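Local coordinates for protein aspartate aminotransferase (Leishmania major, PDB 4H51) that probably transfers amino groups between aspartate and 2-oxoglutarate, using pyridoxal 5'-phosphate held on a lysine, as a homodimeric aminotransferase of class I, at residues R336-V344 with M395-A403. Residues are numbered along the deposited sequence; the frame is centred on the assembly and turned at random.
Sequences RIRTMRRTV and MAGLTHETA
Two turns of the long helix 320-350 pack against 395-403, which leaves strand 392-394 through a 3-10 turn and enters helix 400-416; the CA atoms approach to 5.2 Å at Ile337 and Ala396 and 5.1 Å at Val344 and Ala403. The contact thus sets helix 320-350 on the 3-10 turn and the start of helix 400-416 in the small domain of this fold-type I aminotransferase, and a capping box between Thr399 and Thr402 starts the second helix. Arg336, bent at chi3 (81°), turns its guanidinium end-on to the carbonyl of Leu398, so that NH1 and NH2 both donate to that one oxygen, each bond bent to 139° at the hydrogen. Ala396 O lies at the same guanidinium edge, 2.9 Å from Arg336 NH2. Beside this polar end, the Met340 and Leu398 side chains lie alongside each other, pointing opposite ways, and the folded thioether brings Met340 SD to 3.4 Å from Thr399 C. Met395 runs across Arg341 at about a right angle, its CG over one guanidinium face; Arg341 NH1 bonds to Val360 O and NH2 to Gly365 O and Phe367 O, which fixes the rotation of the group. Farther along, Val344 CG2 packs against Met395 CE, Leu398 CD1 and Ala403 CB. At the exposed margin a water donates to Thr343 OG1 (2.7 Å) and lies in the ring plane of His400, 2.6 Å from ND1.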
loop_
_atom_site.group_PDB
_atom_site.type_symbol
_atom_site.label_atom_id
_atom_site.label_comp_id
_atom_site.label_asym_id
_atom_site.label_seq_id
_atom_site.Cartn_x
_atom_site.Cartn_y
_atom_site.Cartn_z
ATOM N N ARG B 336 -25.534 -5.550 17.731
ATOM C CA ARG B 336 -25.031 -4.923 18.963
ATOM C C ARG B 336 -25.001 -3.409 18.816
ATOM O O ARG B 336 -25.288 -2.666 19.762
ATOM C CB ARG B 336 -23.640 -5.449 19.359
ATOM C CG ARG B 336 -23.261 -5.169 20.813
ATOM C CD ARG B 336 -21.780 -5.391 21.093
ATOM N NE ARG B 336 -21.005 -4.217 20.656
ATOM C CZ ARG B 336 -20.984 -3.034 21.278
ATOM N NH1 ARG B 336 -21.659 -2.831 22.412
ATOM N NH2 ARG B 336 -20.257 -2.041 20.763
ATOM N N ILE B 337 -24.645 -2.954 17.630
ATOM C CA ILE B 337 -24.669 -1.508 17.338
ATOM C C ILE B 337 -26.068 -0.971 17.507
ATOM O O ILE B 337 -26.267 0.098 18.108
ATOM C CB ILE B 337 -24.157 -1.195 15.920
ATOM C CG1 ILE B 337 -22.662 -1.598 15.814
ATOM C CG2 ILE B 337 -24.328 0.303 15.611
ATOM C CD1 ILE B 337 -22.103 -1.604 14.402
ATOM N N ARG B 338 -27.059 -1.680 16.962
ATOM C CA ARG B 338 -28.437 -1.251 17.155
ATOM C C ARG B 338 -28.841 -1.162 18.611
ATOM O O ARG B 338 -29.567 -0.236 18.962
ATOM C CB ARG B 338 -29.431 -2.172 16.453
ATOM C CG ARG B 338 -29.492 -2.060 14.956
ATOM C CD ARG B 338 -30.566 -3.048 14.470
ATOM N NE ARG B 338 -30.073 -3.494 13.210
ATOM C CZ ARG B 338 -29.633 -4.700 12.875
ATOM N NH1 ARG B 338 -29.779 -5.799 13.606
ATOM N NH2 ARG B 338 -29.134 -4.793 11.664
ATOM N N THR B 339 -28.414 -2.122 19.454
ATOM C CA THR B 339 -28.718 -2.106 20.871
ATOM C C THR B 339 -28.085 -0.897 21.557
ATOM O O THR B 339 -28.702 -0.303 22.440
ATOM C CB THR B 339 -28.396 -3.438 21.642
ATOM O OG1 THR B 339 -26.978 -3.622 21.864
ATOM C CG2 THR B 339 -28.951 -4.644 20.882
ATOM N N MET B 340 -26.899 -0.493 21.101
ATOM C CA MET B 340 -26.272 0.729 21.646
ATOM C C MET B 340 -27.060 1.989 21.238
ATOM O O MET B 340 -27.246 2.908 22.037
ATOM C CB MET B 340 -24.797 0.809 21.173
ATOM C CG MET B 340 -23.904 -0.296 21.764
ATOM S SD MET B 340 -23.852 -0.342 23.570
ATOM C CE MET B 340 -25.081 -1.585 24.091
ATOM N N ARG B 341 -27.545 2.033 20.014
ATOM C CA ARG B 341 -28.303 3.216 19.577
ATOM C C ARG B 341 -29.608 3.312 20.380
ATOM O O ARG B 341 -29.998 4.368 20.875
ATOM C CB ARG B 341 -28.637 3.144 18.102
ATOM C CG ARG B 341 -27.492 3.125 17.141
ATOM C CD ARG B 341 -28.047 2.892 15.752
ATOM N NE ARG B 341 -27.001 2.956 14.746
ATOM C CZ ARG B 341 -26.396 4.066 14.333
ATOM N NH1 ARG B 341 -26.753 5.255 14.810
ATOM N NH2 ARG B 341 -25.420 3.985 13.426
ATOM N N ARG B 342 -30.242 2.160 20.578
ATOM C CA ARG B 342 -31.495 2.105 21.321
ATOM C C ARG B 342 -31.251 2.499 22.780
ATOM O O ARG B 342 -32.038 3.234 23.374
ATOM C CB ARG B 342 -32.139 0.715 21.189
ATOM C CG ARG B 342 -33.305 0.450 22.138
ATOM C CD ARG B 342 -34.490 1.379 21.873
ATOM N NE ARG B 342 -34.971 1.358 20.479
ATOM C CZ ARG B 342 -36.046 2.042 20.051
ATOM N NH1 ARG B 342 -36.751 2.807 20.887
ATOM N NH2 ARG B 342 -36.424 1.962 18.779
ATOM N N THR B 343 -30.122 2.077 23.345
ATOM C CA THR B 343 -29.802 2.462 24.701
ATOM C C THR B 343 -29.615 3.973 24.874
ATOM O O THR B 343 -30.070 4.574 25.868
ATOM C CB THR B 343 -28.525 1.761 25.176
ATOM O OG1 THR B 343 -28.706 0.334 25.098
ATOM C CG2 THR B 343 -28.213 2.139 26.566
ATOM N N VAL B 344 -28.888 4.588 23.943
ATOM C CA VAL B 344 -28.676 6.041 23.974
ATOM C C VAL B 344 -30.015 6.752 23.830
ATOM O O VAL B 344 -30.337 7.666 24.620
ATOM C CB VAL B 344 -27.724 6.500 22.817
ATOM C CG1 VAL B 344 -27.593 8.011 22.800
ATOM C CG2 VAL B 344 -26.370 5.802 22.963
ATOM N N MET B 395 -20.831 4.671 17.343
ATOM C CA MET B 395 -21.759 3.976 18.187
ATOM C C MET B 395 -21.322 2.557 18.417
ATOM O O MET B 395 -21.650 1.963 19.431
ATOM C CB MET B 395 -23.188 4.004 17.608
ATOM C CG MET B 395 -23.684 5.384 17.209
ATOM S SD MET B 395 -23.884 6.531 18.610
ATOM C CE MET B 395 -25.347 5.910 19.438
ATOM N N ALA B 396 -20.493 2.028 17.519
ATOM C CA ALA B 396 -19.968 0.679 17.695
ATOM C C ALA B 396 -18.872 0.637 18.763
ATOM O O ALA B 396 -18.442 -0.434 19.165
ATOM C CB ALA B 396 -19.409 0.179 16.361
ATOM N N GLY B 397 -18.444 1.799 19.234
ATOM C CA GLY B 397 -17.459 1.867 20.323
ATOM C C GLY B 397 -18.062 1.887 21.707
ATOM O O GLY B 397 -17.331 1.890 22.699
ATOM N N LEU B 398 -19.396 1.942 21.757
ATOM C CA LEU B 398 -20.130 2.030 23.005
ATOM C C LEU B 398 -20.304 0.684 23.710
ATOM O O LEU B 398 -20.343 -0.373 23.085
ATOM C CB LEU B 398 -21.516 2.616 22.761
ATOM C CG LEU B 398 -21.619 4.066 22.396
ATOM C CD1 LEU B 398 -23.047 4.404 21.933
ATOM C CD2 LEU B 398 -21.126 4.981 23.525
ATOM N N THR B 399 -20.444 0.768 25.019
ATOM C CA THR B 399 -20.973 -0.299 25.857
ATOM C C THR B 399 -22.276 0.214 26.481
ATOM O O THR B 399 -22.568 1.422 26.438
ATOM C CB THR B 399 -19.974 -0.658 26.962
ATOM O OG1 THR B 399 -19.880 0.412 27.914
ATOM C CG2 THR B 399 -18.565 -1.015 26.354
ATOM N N HIS B 400 -23.072 -0.693 27.041
ATOM C CA HIS B 400 -24.262 -0.290 27.794
ATOM C C HIS B 400 -23.923 0.891 28.663
ATOM O O HIS B 400 -24.582 1.929 28.616
ATOM C CB HIS B 400 -24.782 -1.454 28.644
ATOM C CG HIS B 400 -25.931 -1.077 29.553
ATOM N ND1 HIS B 400 -27.203 -0.924 29.094
ATOM C CD2 HIS B 400 -25.966 -0.786 30.920
ATOM C CE1 HIS B 400 -28.003 -0.562 30.114
ATOM N NE2 HIS B 400 -27.248 -0.488 31.236
ATOM N N GLU B 401 -22.869 0.739 29.442
ATOM C CA GLU B 401 -22.427 1.754 30.384
ATOM C C GLU B 401 -22.102 3.093 29.697
ATOM O O GLU B 401 -22.583 4.154 30.137
ATOM C CB GLU B 401 -21.245 1.190 31.168
ATOM C CG GLU B 401 -20.617 2.037 32.270
ATOM C CD GLU B 401 -19.495 1.279 33.003
ATOM O OE1 GLU B 401 -18.350 1.211 32.501
ATOM O OE2 GLU B 401 -19.742 0.757 34.101
ATOM N N THR B 402 -21.317 3.080 28.625
ATOM C CA THR B 402 -20.913 4.349 28.001
ATOM C C THR B 402 -22.021 4.944 27.114
ATOM O O THR B 402 -22.035 6.138 26.909
ATOM C CB THR B 402 -19.540 4.260 27.269
ATOM O OG1 THR B 402 -19.571 3.219 26.277
ATOM C CG2 THR B 402 -18.407 3.945 28.301
ATOM N N ALA B 403 -22.980 4.125 26.661
ATOM C CA ALA B 403 -24.187 4.646 26.000
ATOM C C ALA B 403 -24.986 5.575 26.936
ATOM O O ALA B 403 -25.444 6.673 26.542
ATOM C CB ALA B 403 -25.077 3.500 25.531
HETATM O O HOH W 1 -27.754 -1.681 26.692
#